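Local coordinates for mitogen (Streptococcus dysgalactiae, PDB 2J4X), which is a bacterial superantigen with a bound zinc ion, probably acting as a toxin that activates T cells through their antigen receptors, at residues N112-Q117 against K121-Y126; S147-S150 against K155-E158; S80-C85 against Y89-G94. All coordinates share one frame; numbering follows the deposited sequence.

Interaction 1. Residues N112-Q117 against K121-Y126; sequences NIFGEQ and KEQSKY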
ATOM      1  N   ASN A 112      15.729   0.307  -4.497  1.00 43.70           N
ATOM      2  CA  ASN A 112      16.717   0.090  -5.556  1.00 43.28           C
ATOM      3  C   ASN A 112      15.937  -0.193  -6.815  1.00 42.38           C
ATOM      4  O   ASN A 112      15.162  -1.157  -6.853  1.00 42.68           O
ATOM      5  CB  ASN A 112      17.578  -1.131  -5.265  1.00 44.07           C
ATOM      6  CG  ASN A 112      18.360  -0.995  -3.991  1.00 45.33           C
ATOM      7  OD1 ASN A 112      18.559  -1.980  -3.269  1.00 46.28           O
ATOM      8  ND2 ASN A 112      18.822   0.223  -3.704  1.00 44.17           N
ATOM      9  N   ILE A 113      16.143   0.633  -7.838  1.00 40.79           N
ATOM     10  CA  ILE A 113      15.444   0.465  -9.098  1.00 39.26           C
ATOM     11  C   ILE A 113      16.379  -0.127 -10.145  1.00 40.81           C
ATOM     12  O   ILE A 113      17.441   0.416 -10.412  1.00 41.00           O
ATOM     13  CB  ILE A 113      14.887   1.789  -9.586  1.00 36.91           C
ATOM     14  CG1 ILE A 113      14.120   2.466  -8.456  1.00 35.61           C
ATOM     15  CG2 ILE A 113      13.973   1.543 -10.764  1.00 38.18           C
ATOM     16  CD1 ILE A 113      13.482   3.773  -8.840  1.00 35.91           C
ATOM     17  N   PHE A 114      15.976  -1.261 -10.717  1.00 43.12           N
ATOM     18  CA  PHE A 114      16.762  -1.966 -11.719  1.00 45.24           C
ATOM     19  C   PHE A 114      16.041  -2.009 -13.032  1.00 46.51           C
ATOM     20  O   PHE A 114      14.824  -2.155 -13.065  1.00 46.35           O
ATOM     21  CB  PHE A 114      17.060  -3.388 -11.256  1.00 45.82           C
ATOM     22  CG  PHE A 114      17.862  -3.445  -9.991  1.00 48.76           C
ATOM     23  CD1 PHE A 114      17.292  -3.896  -8.806  1.00 49.68           C
ATOM     24  CD2 PHE A 114      19.184  -3.014  -9.972  1.00 49.48           C
ATOM     25  CE1 PHE A 114      18.030  -3.916  -7.631  1.00 50.47           C
ATOM     26  CE2 PHE A 114      19.925  -3.031  -8.801  1.00 48.97           C
ATOM     27  CZ  PHE A 114      19.347  -3.482  -7.632  1.00 49.25           C
ATOM     28  N   GLY A 115      16.806  -1.878 -14.113  1.00 49.05           N
ATOM     29  CA  GLY A 115      16.240  -1.884 -15.451  1.00 51.81           C
ATOM     30  C   GLY A 115      17.208  -1.298 -16.465  1.00 53.90           C
ATOM     31  O   GLY A 115      17.926  -0.327 -16.182  1.00 54.18           O
ATOM     32  N   GLU A 116      17.216  -1.884 -17.657  1.00 55.36           N
ATOM     33  CA  GLU A 116      18.097  -1.448 -18.730  1.00 56.74           C
ATOM     34  C   GLU A 116      18.258   0.072 -18.882  1.00 55.89           C
ATOM     35  O   GLU A 116      19.387   0.566 -18.938  1.00 57.60           O
ATOM     36  CB  GLU A 116      17.649  -2.082 -20.064  1.00 58.81           C
ATOM     37  CG  GLU A 116      18.009  -3.578 -20.192  1.00 60.89           C
ATOM     38  CD  GLU A 116      17.571  -4.192 -21.520  1.00 62.05           C
ATOM     39  OE1 GLU A 116      17.742  -3.532 -22.571  1.00 62.40           O
ATOM     40  OE2 GLU A 116      17.072  -5.343 -21.513  1.00 62.14           O
ATOM     41  N   GLN A 117      17.162   0.823 -18.928  1.00 53.74           N
ATOM     42  CA  GLN A 117      17.280   2.273 -19.097  1.00 51.90           C
ATOM     43  C   GLN A 117      17.449   3.054 -17.794  1.00 50.91           C
ATOM     44  O   GLN A 117      17.386   4.289 -17.794  1.00 52.11           O
ATOM     45  CB  GLN A 117      16.076   2.818 -19.882  1.00 50.80           C
ATOM     46  N   LYS A 121      22.493   6.570 -11.299  1.00 43.73           N
ATOM     47  CA  LYS A 121      22.057   7.792 -10.625  1.00 44.81           C
ATOM     48  C   LYS A 121      20.641   7.687 -10.054  1.00 44.62           C
ATOM     49  O   LYS A 121      20.357   8.240  -8.999  1.00 44.46           O
ATOM     50  CB  LYS A 121      22.129   8.983 -11.601  1.00 44.69           C
ATOM     51  N   GLU A 122      19.750   6.995 -10.753  1.00 45.58           N
ATOM     52  CA  GLU A 122      18.377   6.857 -10.270  1.00 48.48           C
ATOM     53  C   GLU A 122      18.223   5.522  -9.562  1.00 48.71           C
ATOM     54  O   GLU A 122      17.198   5.262  -8.927  1.00 48.03           O
ATOM     55  CB  GLU A 122      17.369   6.893 -11.423  1.00 51.78           C
ATOM     56  CG  GLU A 122      17.638   7.907 -12.545  1.00 57.81           C
ATOM     57  CD  GLU A 122      17.537   9.353 -12.097  1.00 59.79           C
ATOM     58  OE1 GLU A 122      16.517   9.723 -11.489  1.00 62.76           O
ATOM     59  OE2 GLU A 122      18.473  10.129 -12.361  1.00 61.69           O
ATOM     60  N   GLN A 123      19.248   4.681  -9.674  1.00 48.82           N
ATOM     61  CA  GLN A 123      19.214   3.352  -9.081  1.00 49.54           C
ATOM     62  C   GLN A 123      18.893   3.285  -7.605  1.00 49.44           C
ATOM     63  O   GLN A 123      18.076   2.473  -7.189  1.00 50.05           O
ATOM     64  CB  GLN A 123      20.523   2.604  -9.320  1.00 50.82           C
ATOM     65  CG  GLN A 123      20.511   1.209  -8.694  1.00 52.61           C
ATOM     66  CD  GLN A 123      21.627   0.322  -9.198  1.00 54.23           C
ATOM     67  OE1 GLN A 123      21.588  -0.160 -10.338  1.00 54.58           O
ATOM     68  NE2 GLN A 123      22.637   0.103  -8.353  1.00 54.10           N
ATOM     69  N   SER A 124      19.544   4.113  -6.799  1.00 49.99           N
ATOM     70  CA  SER A 124      19.278   4.087  -5.367  1.00 49.31           C
ATOM     71  C   SER A 124      19.119   5.487  -4.785  1.00 48.48           C
ATOM     72  O   SER A 124      19.630   5.786  -3.712  1.00 48.81           O
ATOM     73  CB  SER A 124      20.391   3.307  -4.631  1.00 50.67           C
ATOM     74  OG  SER A 124      20.422   1.925  -5.002  1.00 48.14           O
ATOM     75  N   LYS A 125      18.404   6.354  -5.485  1.00 48.07           N
ATOM     76  CA  LYS A 125      18.212   7.688  -4.963  1.00 48.38           C
ATOM     77  C   LYS A 125      16.925   7.764  -4.144  1.00 47.84           C
ATOM     78  O   LYS A 125      16.765   8.664  -3.315  1.00 48.90           O
ATOM     79  CB  LYS A 125      18.192   8.716  -6.094  1.00 50.91           C
ATOM     80  CG  LYS A 125      17.004   8.626  -7.012  1.00 53.92           C
ATOM     81  CD  LYS A 125      16.695  10.001  -7.580  1.00 56.91           C
ATOM     82  CE  LYS A 125      15.446   9.983  -8.455  1.00 58.26           C
ATOM     83  NZ  LYS A 125      14.956  11.363  -8.757  1.00 60.14           N
ATOM     84  N   TYR A 126      16.024   6.802  -4.358  1.00 46.15           N
ATOM     85  CA  TYR A 126      14.743   6.742  -3.635  1.00 44.24           C
ATOM     86  C   TYR A 126      14.732   5.991  -2.308  1.00 42.67           C
ATOM     87  O   TYR A 126      15.197   4.852  -2.208  1.00 41.97           O
ATOM     88  CB  TYR A 126      13.661   6.133  -4.516  1.00 44.53           C
ATOM     89  CG  TYR A 126      13.216   7.044  -5.618  1.00 45.52           C
ATOM     90  CD1 TYR A 126      13.604   6.815  -6.933  1.00 46.64           C
ATOM     91  CD2 TYR A 126      12.407   8.141  -5.342  1.00 46.23           C
ATOM     92  CE1 TYR A 126      13.191   7.663  -7.958  1.00 48.64           C
ATOM     93  CE2 TYR A 126      11.988   8.995  -6.350  1.00 48.25           C
ATOM     94  CZ  TYR A 126      12.380   8.751  -7.657  1.00 48.47           C
ATOM     95  OH  TYR A 126      11.955   9.592  -8.655  1.00 49.31           O
TER
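Ile113 and Gln123 meet at one short bond, and their side chains then part to opposite ends of the contact. The amide of Ile113, in strand 104-114, gives its hydrogen to Gln123 O over 2.7 Å; the bond is nearly straight (165° at the hydrogen) and lies in the plane of the carbonyl. The same oxygen receives a CA-H...O contact from Asn112 CA at 3.2 Å, so a carbonyl of the short, weakly bonded helix at about 120-123 is gripped by two neighbouring residues of the strand.

On one flank the extended Ile113 chain carries CD1 to Tyr126, where it meets CD1 of the ring obliquely at 3.6 Å. Lys125 CD lies over one face of that ring, offset toward the rim, while Tyr126 OH is hydrogen-bonded to Asp151. On the other flank Gln123 runs from the backbone with CG anti to its N (chi1 180°). This lays CG along the strand backbone, 3.6 Å from Ile113 O, and brings the amide group to the outer part of Phe114. Gln123 OE1 stands 3.7 Å from Phe114 CE2, with the amide and ring planes turned 58° apart, so the two groups meet at a slant and are not stacked.

Asn112 ends beside Ser124 on this side and also touches His201 and Asp203, two of the zinc ligands. The strand belongs to the beta-grasp domain of this toxin family, and the loop that follows it brings the helix back against it. One well-defined backbone bond therefore ties the centre of the contact, between an apolar side, where Ile113 packs on Tyr126 and Leu206, and a polar side, where Asn112 lies next to the metal site.

Interaction 2. Residues S147-S150 against K155-E158; sequences SLMS and KLYE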
ATOM      1  N   SER A 147       5.453   6.612  -5.819  1.00 29.15           N
ATOM      2  CA  SER A 147       6.779   7.184  -6.008  1.00 31.23           C
ATOM      3  C   SER A 147       7.280   6.865  -7.443  1.00 31.05           C
ATOM      4  O   SER A 147       7.901   7.700  -8.105  1.00 31.34           O
ATOM      5  CB  SER A 147       7.722   6.605  -4.941  1.00 32.66           C
ATOM      6  OG  SER A 147       9.080   6.879  -5.238  1.00 38.11           O
ATOM      7  N   LEU A 148       6.998   5.655  -7.921  1.00 30.94           N
ATOM      8  CA  LEU A 148       7.399   5.251  -9.260  1.00 29.90           C
ATOM      9  C   LEU A 148       6.530   5.948 -10.316  1.00 29.59           C
ATOM     10  O   LEU A 148       6.980   6.215 -11.424  1.00 30.21           O
ATOM     11  CB  LEU A 148       7.282   3.726  -9.405  1.00 30.59           C
ATOM     12  CG  LEU A 148       8.305   2.827  -8.703  1.00 31.06           C
ATOM     13  CD1 LEU A 148       7.844   1.392  -8.763  1.00 30.17           C
ATOM     14  CD2 LEU A 148       9.668   2.979  -9.348  1.00 31.20           C
ATOM     15  N   MET A 149       5.281   6.232  -9.968  1.00 29.02           N
ATOM     16  CA  MET A 149       4.374   6.898 -10.883  1.00 30.65           C
ATOM     17  C   MET A 149       4.800   8.337 -11.178  1.00 33.24           C
ATOM     18  O   MET A 149       4.701   8.801 -12.325  1.00 35.80           O
ATOM     19  CB  MET A 149       2.948   6.880 -10.328  1.00 28.14           C
ATOM     20  CG  MET A 149       2.338   5.493 -10.298  1.00 27.86           C
ATOM     21  SD  MET A 149       0.590   5.502  -9.972  1.00 31.59           S
ATOM     22  CE  MET A 149       0.565   6.392  -8.514  1.00 28.56           C
ATOM     23  N   SER A 150       5.271   9.042 -10.150  1.00 34.28           N
ATOM     24  CA  SER A 150       5.708  10.425 -10.297  1.00 36.10           C
ATOM     25  C   SER A 150       7.133  10.580 -10.814  1.00 37.33           C
ATOM     26  O   SER A 150       7.529  11.653 -11.235  1.00 39.61           O
ATOM     27  CB  SER A 150       5.546  11.173  -8.972  1.00 37.86           C
ATOM     28  OG  SER A 150       6.106  10.465  -7.883  1.00 42.69           O
ATOM     29  N   LYS A 155       7.660   7.085 -14.951  1.00 40.41           N
ATOM     30  CA  LYS A 155       6.246   7.344 -15.280  1.00 40.77           C
ATOM     31  C   LYS A 155       5.447   6.033 -15.279  1.00 39.80           C
ATOM     32  O   LYS A 155       4.829   5.662 -16.287  1.00 41.80           O
ATOM     33  CB  LYS A 155       6.099   7.990 -16.672  1.00 41.95           C
ATOM     34  CG  LYS A 155       6.730   9.359 -16.835  1.00 44.92           C
ATOM     35  CD  LYS A 155       6.546   9.860 -18.270  1.00 47.85           C
ATOM     36  CE  LYS A 155       7.306  11.180 -18.535  1.00 50.78           C
ATOM     37  NZ  LYS A 155       8.756  10.997 -18.920  1.00 49.70           N
ATOM     38  N   LEU A 156       5.467   5.326 -14.157  1.00 37.05           N
ATOM     39  CA  LEU A 156       4.752   4.064 -14.050  1.00 34.40           C
ATOM     40  C   LEU A 156       3.278   4.258 -14.390  1.00 32.77           C
ATOM     41  O   LEU A 156       2.657   5.229 -13.952  1.00 31.79           O
ATOM     42  CB  LEU A 156       4.918   3.495 -12.626  1.00 34.18           C
ATOM     43  CG  LEU A 156       4.416   2.091 -12.274  1.00 33.81           C
ATOM     44  CD1 LEU A 156       5.040   1.059 -13.208  1.00 33.90           C
ATOM     45  CD2 LEU A 156       4.741   1.778 -10.817  1.00 31.92           C
ATOM     46  N   TYR A 157       2.747   3.337 -15.195  1.00 33.28           N
ATOM     47  CA  TYR A 157       1.329   3.292 -15.626  1.00 33.86           C
ATOM     48  C   TYR A 157       0.899   4.346 -16.647  1.00 35.21           C
ATOM     49  O   TYR A 157      -0.279   4.433 -17.016  1.00 34.54           O
ATOM     50  CB  TYR A 157       0.369   3.305 -14.406  1.00 31.33           C
ATOM     51  CG  TYR A 157       0.688   2.250 -13.345  1.00 30.46           C
ATOM     52  CD1 TYR A 157       1.157   0.968 -13.699  1.00 29.35           C
ATOM     53  CD2 TYR A 157       0.570   2.545 -11.981  1.00 30.13           C
ATOM     54  CE1 TYR A 157       1.511   0.016 -12.708  1.00 28.31           C
ATOM     55  CE2 TYR A 157       0.919   1.599 -10.993  1.00 27.46           C
ATOM     56  CZ  TYR A 157       1.388   0.354 -11.364  1.00 27.11           C
ATOM     57  OH  TYR A 157       1.766  -0.526 -10.392  1.00 27.72           O
ATOM     58  N   GLU A 158       1.856   5.148 -17.103  1.00 38.41           N
ATOM     59  CA  GLU A 158       1.554   6.142 -18.126  1.00 41.64           C
ATOM     60  C   GLU A 158       1.578   5.415 -19.480  1.00 43.54           C
ATOM     61  O   GLU A 158       2.322   4.454 -19.666  1.00 42.95           O
ATOM     62  CB  GLU A 158       2.585   7.291 -18.120  1.00 41.41           C
ATOM     63  CG  GLU A 158       2.326   8.355 -17.064  1.00 42.77           C
ATOM     64  CD  GLU A 158       0.880   8.865 -17.080  1.00 45.00           C
ATOM     65  OE1 GLU A 158       0.346   9.166 -15.985  1.00 46.17           O
ATOM     66  OE2 GLU A 158       0.274   8.972 -18.176  1.00 46.82           O
TER
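A buried, largely apolar contact joins the last turn of helix 137-150 to the loop that leads on toward strand 166-172. Its polar element is a single bond: Leu156 N donates to Leu148 O over 3.2 Å, almost straight at the hydrogen (172°) but arriving from above the carbonyl plane. Beside it Leu156 turns its side chain toward the helix. With Leu156 CG anti to its backbone N (chi1 -172°), Leu156 CD2 is brought against Leu148 CB at 3.5 Å, tighter than usual for two carbons, and it also meets Leu148 CD1 at 3.7 Å.

Met149 fills the next position along the helix. Its CG lies 4.0 Å from Leu156 CB, and its sulfur continues to the rim of Tyr157 in a Met-aromatic contact. Met149 SD approaches Tyr157 CD2 to 3.6 Å and sits 78° off the ring normal, at the edge of the ring. One face of the same ring is taken by Leu156 CG, over its centre, so neighbouring residues of the loop pack on each other as well as on the helix.

Residues 155-158 form a type II beta turn, which sets Leu156 and Tyr157 at its two central positions. In the beta-grasp domain the helix lies across the sheet, and here Leu148 reaches Met111 of strand 104-114 while Leu156 touches Cys163. Tyr157 extends the contact toward helix 7-14, packing on Leu10 and Tyr14, and its hydroxyl is hydrogen-bonded to Leu182 O. Glu158, at the end of the turn, forms a salt bridge to Lys11 of the same N-terminal helix.

Interaction 3. Residues S80-C85 against Y89-G94; sequences SYSVIC and YNYVDG
Ser80 and Ser82, paired through the backbone with Tyr91 and Tyr89, make the closely fitted part of this contact, while the exposed Ile84 and Tyr81 form its solvent side. In the close part Tyr91 N donates to Ser80 O over 3.0 Å, nearly straight at the hydrogen. The Tyr91 side chain then runs back across the neighbouring strand with its edge turned to it: Ser80 O is 3.4 Å from Tyr91 CD1, and the hydroxyl is directed at Ser82 OG, a bond that stays doubtful because the serine oxygen is set too close to the ring in the model.

Ser82 and Tyr89 form the hydrogen-bonded antiparallel pair that follows. Tyr89 N reaches Ser82 O at 2.8 Å, and Ser82 N returns a longer bond to Tyr89 O. That carbonyl oxygen also takes a CA-H...O contact from Tyr81 CA, 3.2 Å from Tyr89 O.

Together these backbone bonds lace the end of a beta hairpin made by strands 71-84 and 87-98, part of the OB-fold domain of the toxin family. The far side of strand 87-98 is bound in turn by strand 53-57, through Asn90 and Val92, so the hairpin is sheet-bound on that flank.

Packing thins out toward the turn. Ile84 swings CG1 beside its backbone N (chi1 -68°) and sets CD1 over the centre of the Tyr89 ring, 4.0 Å from the centroid and 10° off its normal, a CH-pi contact. On the sheet face opposite Tyr89 and Tyr91, Tyr81 touches buried Asn90 loosely, Tyr81 CD2 lying 4.0 Å from Asn90 ND2 with ring and amide planes 63° apart. Tyr81 also leans on Asp17, from the loop ahead of strand 18-21.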
ATOM      1  N   SER A  80     -13.374   4.360  -3.748  1.00 43.61           N
ATOM      2  CA  SER A  80     -14.446   5.201  -4.231  1.00 45.66           C
ATOM      3  C   SER A  80     -15.033   6.052  -3.113  1.00 46.99           C
ATOM      4  O   SER A  80     -14.728   5.859  -1.936  1.00 45.45           O
ATOM      5  CB  SER A  80     -15.539   4.340  -4.872  1.00 47.07           C
ATOM      6  OG  SER A  80     -15.906   3.254  -4.042  1.00 49.78           O
ATOM      7  N   TYR A  81     -15.857   7.013  -3.515  1.00 48.92           N
ATOM      8  CA  TYR A  81     -16.523   7.925  -2.609  1.00 51.05           C
ATOM      9  C   TYR A  81     -17.991   7.866  -2.964  1.00 52.85           C
ATOM     10  O   TYR A  81     -18.350   7.446  -4.061  1.00 54.06           O
ATOM     11  CB  TYR A  81     -16.076   9.371  -2.841  1.00 52.38           C
ATOM     12  CG  TYR A  81     -14.589   9.644  -2.781  1.00 54.36           C
ATOM     13  CD1 TYR A  81     -13.729   9.198  -3.793  1.00 54.95           C
ATOM     14  CD2 TYR A  81     -14.051  10.404  -1.742  1.00 54.11           C
ATOM     15  CE1 TYR A  81     -12.365   9.515  -3.771  1.00 55.02           C
ATOM     16  CE2 TYR A  81     -12.698  10.728  -1.710  1.00 53.62           C
ATOM     17  CZ  TYR A  81     -11.859  10.288  -2.725  1.00 55.28           C
ATOM     18  OH  TYR A  81     -10.525  10.654  -2.704  1.00 54.97           O
ATOM     19  N   SER A  82     -18.834   8.305  -2.038  1.00 53.74           N
ATOM     20  CA  SER A  82     -20.275   8.377  -2.259  1.00 54.00           C
ATOM     21  C   SER A  82     -20.874   9.263  -1.188  1.00 55.10           C
ATOM     22  O   SER A  82     -20.597   9.089  -0.005  1.00 56.51           O
ATOM     23  CB  SER A  82     -20.920   6.991  -2.230  1.00 52.41           C
ATOM     24  OG  SER A  82     -20.552   6.266  -1.082  1.00 54.11           O
ATOM     25  N   VAL A  83     -21.655  10.251  -1.599  1.00 56.11           N
ATOM     26  CA  VAL A  83     -22.286  11.124  -0.629  1.00 57.02           C
ATOM     27  C   VAL A  83     -23.636  10.520  -0.235  1.00 58.00           C
ATOM     28  O   VAL A  83     -24.383  10.006  -1.073  1.00 57.11           O
ATOM     29  CB  VAL A  83     -22.438  12.540  -1.193  1.00 56.68           C
ATOM     30  CG1 VAL A  83     -23.203  13.420  -0.219  1.00 55.74           C
ATOM     31  CG2 VAL A  83     -21.048  13.123  -1.446  1.00 56.77           C
ATOM     32  N   ILE A  84     -23.915  10.554   1.059  1.00 59.60           N
ATOM     33  CA  ILE A  84     -25.142   9.995   1.608  1.00 61.71           C
ATOM     34  C   ILE A  84     -25.688  10.930   2.674  1.00 63.47           C
ATOM     35  O   ILE A  84     -25.062  11.111   3.730  1.00 63.63           O
ATOM     36  CB  ILE A  84     -24.863   8.624   2.238  1.00 61.14           C
ATOM     37  CG1 ILE A  84     -24.514   7.628   1.131  1.00 60.58           C
ATOM     38  CG2 ILE A  84     -26.044   8.183   3.087  1.00 59.78           C
ATOM     39  CD1 ILE A  84     -23.986   6.316   1.650  1.00 60.52           C
ATOM     40  N   CYS A  85     -26.855  11.511   2.396  1.00 64.55           N
ATOM     41  CA  CYS A  85     -27.489  12.460   3.309  1.00 65.95           C
ATOM     42  C   CYS A  85     -26.495  13.561   3.652  1.00 65.51           C
ATOM     43  O   CYS A  85     -26.260  13.865   4.824  1.00 65.68           O
ATOM     44  CB  CYS A  85     -27.954  11.756   4.589  1.00 67.46           C
ATOM     45  SG  CYS A  85     -29.409  10.704   4.365  1.00 71.87           S
ATOM     46  N   TYR A  89     -18.769   9.378   2.151  1.00 55.67           N
ATOM     47  CA  TYR A  89     -18.216   8.081   2.518  1.00 54.40           C
ATOM     48  C   TYR A  89     -16.938   7.845   1.722  1.00 53.27           C
ATOM     49  O   TYR A  89     -16.862   8.209   0.539  1.00 53.87           O
ATOM     50  CB  TYR A  89     -19.207   6.967   2.198  1.00 55.07           C
ATOM     51  CG  TYR A  89     -20.181   6.713   3.302  1.00 57.54           C
ATOM     52  CD1 TYR A  89     -20.957   7.753   3.829  1.00 58.70           C
ATOM     53  CD2 TYR A  89     -20.308   5.437   3.858  1.00 58.77           C
ATOM     54  CE1 TYR A  89     -21.838   7.531   4.888  1.00 59.57           C
ATOM     55  CE2 TYR A  89     -21.184   5.201   4.919  1.00 60.00           C
ATOM     56  CZ  TYR A  89     -21.941   6.253   5.425  1.00 60.31           C
ATOM     57  OH  TYR A  89     -22.797   6.026   6.470  1.00 62.90           O
ATOM     58  N   ASN A  90     -15.930   7.264   2.369  1.00 50.57           N
ATOM     59  CA  ASN A  90     -14.667   6.953   1.709  1.00 47.73           C
ATOM     60  C   ASN A  90     -14.505   5.454   1.881  1.00 45.71           C
ATOM     61  O   ASN A  90     -14.407   4.969   3.015  1.00 45.44           O
ATOM     62  CB  ASN A  90     -13.492   7.653   2.390  1.00 49.51           C
ATOM     63  CG  ASN A  90     -13.588   9.172   2.344  1.00 51.61           C
ATOM     64  OD1 ASN A  90     -12.597   9.866   2.559  1.00 53.39           O
ATOM     65  ND2 ASN A  90     -14.775   9.695   2.077  1.00 54.41           N
ATOM     66  N   TYR A  91     -14.488   4.717   0.774  1.00 42.92           N
ATOM     67  CA  TYR A  91     -14.336   3.270   0.847  1.00 40.50           C
ATOM     68  C   TYR A  91     -12.899   2.832   0.603  1.00 38.94           C
ATOM     69  O   TYR A  91     -12.231   3.357  -0.279  1.00 38.49           O
ATOM     70  CB  TYR A  91     -15.252   2.594  -0.158  1.00 42.54           C
ATOM     71  CG  TYR A  91     -16.698   2.952   0.039  1.00 45.30           C
ATOM     72  CD1 TYR A  91     -17.234   4.091  -0.555  1.00 47.36           C
ATOM     73  CD2 TYR A  91     -17.525   2.178   0.849  1.00 46.09           C
ATOM     74  CE1 TYR A  91     -18.560   4.459  -0.347  1.00 48.62           C
ATOM     75  CE2 TYR A  91     -18.851   2.536   1.067  1.00 46.83           C
ATOM     76  CZ  TYR A  91     -19.362   3.679   0.468  1.00 48.76           C
ATOM     77  OH  TYR A  91     -20.667   4.065   0.691  1.00 51.65           O
ATOM     78  N   VAL A  92     -12.421   1.879   1.403  1.00 36.46           N
ATOM     79  CA  VAL A  92     -11.062   1.369   1.269  1.00 34.51           C
ATOM     80  C   VAL A  92     -11.046  -0.096   1.693  1.00 34.55           C
ATOM     81  O   VAL A  92     -12.007  -0.583   2.268  1.00 33.57           O
ATOM     82  CB  VAL A  92     -10.074   2.145   2.164  1.00 32.93           C
ATOM     83  CG1 VAL A  92     -10.254   3.637   1.982  1.00 31.54           C
ATOM     84  CG2 VAL A  92     -10.269   1.745   3.622  1.00 33.89           C
ATOM     85  N   ASP A  93      -9.955  -0.791   1.385  1.00 35.48           N
ATOM     86  CA  ASP A  93      -9.762  -2.205   1.747  1.00 36.14           C
ATOM     87  C   ASP A  93      -8.688  -2.228   2.815  1.00 35.30           C
ATOM     88  O   ASP A  93      -7.651  -1.592   2.643  1.00 35.56           O
ATOM     89  CB  ASP A  93      -9.219  -3.030   0.571  1.00 37.82           C
ATOM     90  CG  ASP A  93     -10.253  -3.290  -0.516  1.00 40.20           C
ATOM     91  OD1 ASP A  93      -9.815  -3.610  -1.654  1.00 42.31           O
ATOM     92  OD2 ASP A  93     -11.481  -3.196  -0.240  1.00 41.03           O
ATOM     93  N   GLY A  94      -8.914  -2.964   3.899  1.00 34.63           N
ATOM     94  CA  GLY A  94      -7.913  -3.033   4.955  1.00 32.49           C
ATOM     95  C   GLY A  94      -7.268  -1.723   5.393  1.00 30.64           C
ATOM     96  O   GLY A  94      -7.961  -0.730   5.583  1.00 30.32           O
TER

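Interactions 1 and 2 belong to the beta-grasp domain and share a boundary: Ile113 CD1 packs on Leu148 CD2, and Tyr126 touches Ser147. Interaction 2 is the buried member, with leucine and methionine contacts around one backbone bond, whereas interaction 1 lies at the surface and passes from an inward isoleucine to polar groups near the zinc site. Interaction 3 is also a surface contact, but it lies in the OB-fold domain, its centre about 36 Å from that of interaction 1 and 25 Å from that of interaction 2. There several strand-to-strand bonds and tyrosine side chains replace the one backbone hydrogen bond that ties strand to helix in interaction 1 and helix to loop in interaction 2.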